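Alcohol dehydrogenase (Escherichia coli, PDB 5VM2) is of unknown specificity but is probably a zinc-containing, NAD(H)- or NADP(H)-dependent dehydrogenase acting on CH-OH groups. Local coordinates at residues Y137-L150 and I301-V315. Numbering follows the deposited sequence.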
loop_
_atom_site.group_PDB
_atom_site.type_symbol
_atom_site.label_atom_id
_atom_site.label_comp_id
_atom_site.label_asym_id
_atom_site.label_seq_id
_atom_site.Cartn_x
_atom_site.Cartn_y
_atom_site.Cartn_z
ATOM N N TYR A 137 -8.831 -5.586 12.496
ATOM C CA TYR A 137 -10.088 -4.913 12.193
ATOM C C TYR A 137 -11.063 -5.900 11.573
ATOM O O TYR A 137 -10.721 -6.596 10.614
ATOM C CB TYR A 137 -9.866 -3.724 11.245
ATOM C CG TYR A 137 -8.858 -2.721 11.764
ATOM C CD1 TYR A 137 -7.492 -2.928 11.593
ATOM C CD2 TYR A 137 -9.266 -1.578 12.443
ATOM C CE1 TYR A 137 -6.565 -2.027 12.077
ATOM C CE2 TYR A 137 -8.342 -0.665 12.927
ATOM C CZ TYR A 137 -6.993 -0.898 12.741
ATOM O OH TYR A 137 -6.065 -0.000 13.220
ATOM N N LYS A 138 -12.275 -5.951 12.115
ATOM C CA LYS A 138 -13.273 -6.853 11.571
ATOM C C LYS A 138 -13.770 -6.331 10.228
ATOM O O LYS A 138 -13.985 -5.130 10.048
ATOM C CB LYS A 138 -14.438 -6.995 12.545
ATOM C CG LYS A 138 -15.749 -7.370 11.899
ATOM C CD LYS A 138 -15.795 -8.866 11.682
ATOM C CE LYS A 138 -17.201 -9.422 11.714
ATOM N NZ LYS A 138 -17.118 -10.878 11.564
ATOM N N LEU A 139 -13.938 -7.237 9.294
ATOM C CA LEU A 139 -14.454 -6.841 7.994
ATOM C C LEU A 139 -15.981 -6.795 8.026
ATOM O O LEU A 139 -16.616 -7.656 8.644
ATOM C CB LEU A 139 -13.994 -7.817 6.916
ATOM C CG LEU A 139 -12.486 -8.037 6.828
ATOM C CD1 LEU A 139 -12.169 -9.176 5.874
ATOM C CD2 LEU A 139 -11.792 -6.753 6.397
ATOM N N PRO A 140 -16.591 -5.802 7.379
ATOM C CA PRO A 140 -18.045 -5.832 7.195
ATOM C C PRO A 140 -18.463 -7.109 6.481
ATOM O O PRO A 140 -17.683 -7.738 5.763
ATOM C CB PRO A 140 -18.325 -4.592 6.337
ATOM C CG PRO A 140 -17.160 -3.675 6.609
ATOM C CD PRO A 140 -15.982 -4.579 6.834
ATOM N N ASP A 141 -19.722 -7.491 6.694
ATOM C CA ASP A 141 -20.221 -8.726 6.100
ATOM C C ASP A 141 -20.130 -8.702 4.577
ATOM O O ASP A 141 -19.919 -9.749 3.955
ATOM C CB ASP A 141 -21.658 -8.977 6.549
ATOM C CG ASP A 141 -21.747 -9.388 8.008
ATOM O OD1 ASP A 141 -20.685 -9.566 8.647
ATOM O OD2 ASP A 141 -22.876 -9.531 8.518
ATOM N N ASN A 142 -20.268 -7.529 3.962
ATOM C CA ASN A 142 -20.245 -7.409 2.510
ATOM C C ASN A 142 -18.838 -7.212 1.952
ATOM O O ASN A 142 -18.697 -6.841 0.782
ATOM C CB ASN A 142 -21.159 -6.263 2.060
ATOM C CG ASN A 142 -20.523 -4.887 2.229
ATOM O OD1 ASN A 142 -19.644 -4.684 3.071
ATOM N ND2 ASN A 142 -20.971 -3.935 1.421
ATOM N N MET A 143 -17.805 -7.452 2.756
ATOM C CA MET A 143 -16.416 -7.295 2.342
ATOM C C MET A 143 -15.683 -8.609 2.575
ATOM O O MET A 143 -15.546 -9.050 3.722
ATOM C CB MET A 143 -15.740 -6.158 3.113
ATOM C CG MET A 143 -14.328 -5.871 2.660
ATOM S SD MET A 143 -13.573 -4.490 3.543
ATOM C CE MET A 143 -14.813 -3.238 3.315
ATOM N N ASP A 144 -15.214 -9.232 1.495
ATOM C CA ASP A 144 -14.560 -10.525 1.629
ATOM C C ASP A 144 -13.101 -10.332 2.035
ATOM O O ASP A 144 -12.588 -9.211 2.121
ATOM C CB ASP A 144 -14.693 -11.338 0.339
ATOM C CG ASP A 144 -14.134 -10.622 -0.878
ATOM O OD1 ASP A 144 -12.941 -10.251 -0.864
ATOM O OD2 ASP A 144 -14.887 -10.451 -1.860
ATOM N N THR A 145 -12.414 -11.447 2.287
ATOM C CA THR A 145 -11.059 -11.357 2.810
ATOM C C THR A 145 -10.053 -10.906 1.759
ATOM O O THR A 145 -8.981 -10.412 2.124
ATOM C CB THR A 145 -10.634 -12.696 3.414
ATOM O OG1 THR A 145 -10.940 -13.752 2.497
ATOM C CG2 THR A 145 -11.370 -12.937 4.725
ATOM N N MET A 146 -10.364 -11.057 0.469
ATOM C CA MET A 146 -9.489 -10.474 -0.544
ATOM C C MET A 146 -9.592 -8.955 -0.548
ATOM O O MET A 146 -8.580 -8.263 -0.697
ATOM C CB MET A 146 -9.807 -11.024 -1.931
ATOM C CG MET A 146 -8.797 -10.564 -2.965
ATOM S SD MET A 146 -9.213 -11.029 -4.643
ATOM C CE MET A 146 -10.616 -9.954 -4.951
ATOM N N GLU A 147 -10.808 -8.418 -0.405
ATOM C CA GLU A 147 -10.954 -6.974 -0.243
ATOM C C GLU A 147 -10.299 -6.503 1.049
ATOM O O GLU A 147 -9.653 -5.450 1.077
ATOM C CB GLU A 147 -12.431 -6.583 -0.260
ATOM C CG GLU A 147 -13.101 -6.671 -1.624
ATOM C CD GLU A 147 -14.596 -6.393 -1.554
ATOM O OE1 GLU A 147 -15.037 -5.328 -2.039
ATOM O OE2 GLU A 147 -15.330 -7.242 -1.013
ATOM N N GLY A 148 -10.462 -7.269 2.132
ATOM C CA GLY A 148 -9.808 -6.911 3.381
ATOM C C GLY A 148 -8.300 -6.831 3.244
ATOM O O GLY A 148 -7.650 -5.996 3.876
ATOM N N THR A 149 -7.727 -7.701 2.413
ATOM C CA THR A 149 -6.296 -7.645 2.149
ATOM C C THR A 149 -5.912 -6.333 1.477
ATOM O O THR A 149 -4.875 -5.739 1.798
ATOM C CB THR A 149 -5.891 -8.835 1.278
ATOM O OG1 THR A 149 -6.217 -10.051 1.961
ATOM C CG2 THR A 149 -4.405 -8.806 0.982
ATOM N N LEU A 150 -6.747 -5.856 0.555
ATOM C CA LEU A 150 -6.372 -4.655 -0.177
ATOM C C LEU A 150 -6.696 -3.370 0.570
ATOM O O LEU A 150 -6.346 -2.291 0.084
ATOM C CB LEU A 150 -7.059 -4.650 -1.541
ATOM C CG LEU A 150 -6.896 -5.982 -2.270
ATOM C CD1 LEU A 150 -8.048 -6.209 -3.227
ATOM C CD2 LEU A 150 -5.556 -6.028 -2.991
ATOM N N ILE A 301 -11.795 1.043 5.322
ATOM C CA ILE A 301 -12.758 -0.057 5.316
ATOM C C ILE A 301 -14.160 0.472 5.023
ATOM O O ILE A 301 -14.903 -0.104 4.219
ATOM C CB ILE A 301 -12.703 -0.817 6.654
ATOM C CG1 ILE A 301 -11.372 -1.560 6.788
ATOM C CG2 ILE A 301 -13.865 -1.787 6.769
ATOM C CD1 ILE A 301 -11.095 -2.064 8.195
ATOM N N GLU A 302 -14.541 1.573 5.685
ATOM C CA GLU A 302 -15.816 2.234 5.397
ATOM C C GLU A 302 -15.959 2.523 3.907
ATOM O O GLU A 302 -16.985 2.217 3.293
ATOM C CB GLU A 302 -15.925 3.556 6.162
ATOM C CG GLU A 302 -16.234 3.502 7.637
ATOM C CD GLU A 302 -16.224 4.900 8.248
ATOM O OE1 GLU A 302 -16.775 5.828 7.617
ATOM O OE2 GLU A 302 -15.651 5.083 9.343
ATOM N N ALA A 303 -14.932 3.144 3.320
ATOM C CA ALA A 303 -15.015 3.580 1.932
ATOM C C ALA A 303 -15.173 2.397 0.988
ATOM O O ALA A 303 -15.959 2.454 0.034
ATOM C CB ALA A 303 -13.779 4.402 1.572
ATOM N N ILE A 304 -14.446 1.308 1.244
ATOM C CA ILE A 304 -14.555 0.134 0.386
ATOM C C ILE A 304 -15.910 -0.544 0.580
ATOM O O ILE A 304 -16.586 -0.909 -0.390
ATOM C CB ILE A 304 -13.384 -0.828 0.654
ATOM C CG1 ILE A 304 -12.066 -0.172 0.227
ATOM C CG2 ILE A 304 -13.606 -2.147 -0.080
ATOM C CD1 ILE A 304 -10.832 -0.779 0.862
ATOM N N SER A 305 -16.340 -0.696 1.835
ATOM C CA SER A 305 -17.608 -1.373 2.105
ATOM C C SER A 305 -18.779 -0.663 1.439
ATOM O O SER A 305 -19.720 -1.312 0.967
ATOM C CB SER A 305 -17.847 -1.468 3.609
ATOM O OG SER A 305 -19.087 -2.097 3.860
ATOM N N SER A 306 -18.745 0.670 1.403
ATOM C CA SER A 306 -19.828 1.445 0.810
ATOM C C SER A 306 -19.915 1.271 -0.701
ATOM O O SER A 306 -20.936 1.630 -1.295
ATOM C CB SER A 306 -19.646 2.928 1.140
ATOM O OG SER A 306 -18.558 3.476 0.404
ATOM N N GLY A 307 -18.874 0.731 -1.335
ATOM C CA GLY A 307 -18.803 0.666 -2.778
ATOM C C GLY A 307 -18.177 1.879 -3.431
ATOM O O GLY A 307 -17.876 1.833 -4.633
ATOM N N ARG A 308 -17.968 2.963 -2.680
ATOM C CA ARG A 308 -17.372 4.161 -3.259
ATOM C C ARG A 308 -15.923 3.926 -3.664
ATOM O O ARG A 308 -15.453 4.501 -4.653
ATOM C CB ARG A 308 -17.463 5.322 -2.268
ATOM C CG ARG A 308 -17.089 6.672 -2.853
ATOM C CD ARG A 308 -17.532 7.815 -1.946
ATOM N NE ARG A 308 -18.986 7.960 -1.910
ATOM C CZ ARG A 308 -19.631 8.823 -1.129
ATOM N NH1 ARG A 308 -18.950 9.620 -0.312
ATOM N NH2 ARG A 308 -20.955 8.891 -1.160
ATOM N N PHE A 309 -15.213 3.083 -2.924
ATOM C CA PHE A 309 -13.810 2.767 -3.160
ATOM C C PHE A 309 -13.762 1.319 -3.642
ATOM O O PHE A 309 -14.119 0.404 -2.893
ATOM C CB PHE A 309 -13.021 2.975 -1.867
ATOM C CG PHE A 309 -11.534 3.145 -2.051
ATOM C CD1 PHE A 309 -10.890 4.241 -1.502
ATOM C CD2 PHE A 309 -10.778 2.189 -2.718
ATOM C CE1 PHE A 309 -9.524 4.401 -1.641
ATOM C CE2 PHE A 309 -9.410 2.343 -2.859
ATOM C CZ PHE A 309 -8.781 3.449 -2.316
ATOM N N ASP A 310 -13.344 1.111 -4.895
ATOM C CA ASP A 310 -13.379 -0.208 -5.546
ATOM C C ASP A 310 -11.968 -0.790 -5.566
ATOM O O ASP A 310 -11.121 -0.362 -6.354
ATOM C CB ASP A 310 -13.958 -0.087 -6.956
ATOM C CG ASP A 310 -14.073 -1.434 -7.691
ATOM O OD1 ASP A 310 -13.569 -2.470 -7.203
ATOM O OD2 ASP A 310 -14.675 -1.450 -8.786
ATOM N N VAL A 311 -11.721 -1.786 -4.709
ATOM C CA VAL A 311 -10.445 -2.498 -4.718
ATOM C C VAL A 311 -10.529 -3.852 -5.422
ATOM O O VAL A 311 -9.493 -4.364 -5.876
ATOM C CB VAL A 311 -9.889 -2.681 -3.286
ATOM C CG1 VAL A 311 -9.541 -1.336 -2.675
ATOM C CG2 VAL A 311 -10.875 -3.438 -2.399
ATOM N N LYS A 312 -11.725 -4.441 -5.533
ATOM C CA LYS A 312 -11.864 -5.740 -6.180
ATOM C C LYS A 312 -11.531 -5.655 -7.663
ATOM O O LYS A 312 -10.888 -6.557 -8.214
ATOM C CB LYS A 312 -13.285 -6.270 -5.977
ATOM C CG LYS A 312 -13.643 -7.473 -6.834
ATOM C CD LYS A 312 -15.014 -8.021 -6.462
ATOM C CE LYS A 312 -15.119 -8.285 -4.966
ATOM N NZ LYS A 312 -14.081 -9.244 -4.493
ATOM N N SER A 313 -11.953 -4.575 -8.325
ATOM C CA SER A 313 -11.676 -4.410 -9.745
ATOM C C SER A 313 -10.192 -4.255 -10.039
ATOM O O SER A 313 -9.788 -4.383 -11.198
ATOM C CB SER A 313 -12.434 -3.199 -10.290
ATOM O OG SER A 313 -13.832 -3.435 -10.317
ATOM N N MET A 314 -9.366 -3.973 -9.032
ATOM C CA MET A 314 -7.948 -3.775 -9.297
ATOM C C MET A 314 -7.179 -5.086 -9.381
ATOM O O MET A 314 -6.114 -5.123 -10.008
ATOM C CB MET A 314 -7.345 -2.867 -8.224
ATOM C CG MET A 314 -8.042 -1.518 -8.149
ATOM S SD MET A 314 -7.380 -0.448 -6.863
ATOM C CE MET A 314 -5.632 -0.490 -7.280
ATOM N N VAL A 315 -7.707 -6.163 -8.801
ATOM C CA VAL A 315 -7.010 -7.447 -8.789
ATOM C C VAL A 315 -7.010 -8.013 -10.205
ATOM O O VAL A 315 -8.060 -8.374 -10.743
ATOM C CB VAL A 315 -7.649 -8.426 -7.802
ATOM C CG1 VAL A 315 -6.892 -9.747 -7.804
ATOM C CG2 VAL A 315 -7.655 -7.829 -6.411
HETATM O O HOH W 1 -14.013 -3.531 -3.842
#
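Glu147, in the first turn of helix 145-163, passes Val311 and Lys312 with its aliphatic part. Its CB and CG pack on Val311 CG2, with CG 4.0 Å from that methyl; CD lies against Lys312 CE. At the carboxylate the two oxygens divide their work. OE1 comes within 4.0 Å of Ile304 CG2 and accepts from a water at 2.7 Å, which in turn accepts from Lys312 N, bridging the segments. OE2 turns back to the N-cap and takes the N-H of Asp144 on its anti side, somewhat out of the carboxylate plane. Since Glu147 N donates to Asp144 OD1, the pair is a capping box, and the remaining Asp144 oxygen, OD2, offers its syn lone pair to Lys312 NZ in a salt bridge of 3.0 Å. Bends at chi3 and chi4 (-52° and -58°) curl the lysine to that point.

In this medium-chain dehydrogenase fold, the contact joins strand 136-138, the turn after it and the start of helix 145-163 to helix 297-305 and the chain that runs on to strand 315-320. Asn142 grips Ser305 twice: OD1 accepts from Ser305 OG at 2.8 Å, and ND2 donates to Ser305 O (161°), nearly in its amide plane. Met143, extended until chi3, puts CE 3.3 Å from Ser305 N, with Ile304 CG2 beside it, while Pro140 CD meets Ile301 CG2 at 3.5 Å. Further along, Leu150 CD1 touches Val315 CG2 at 3.6 Å.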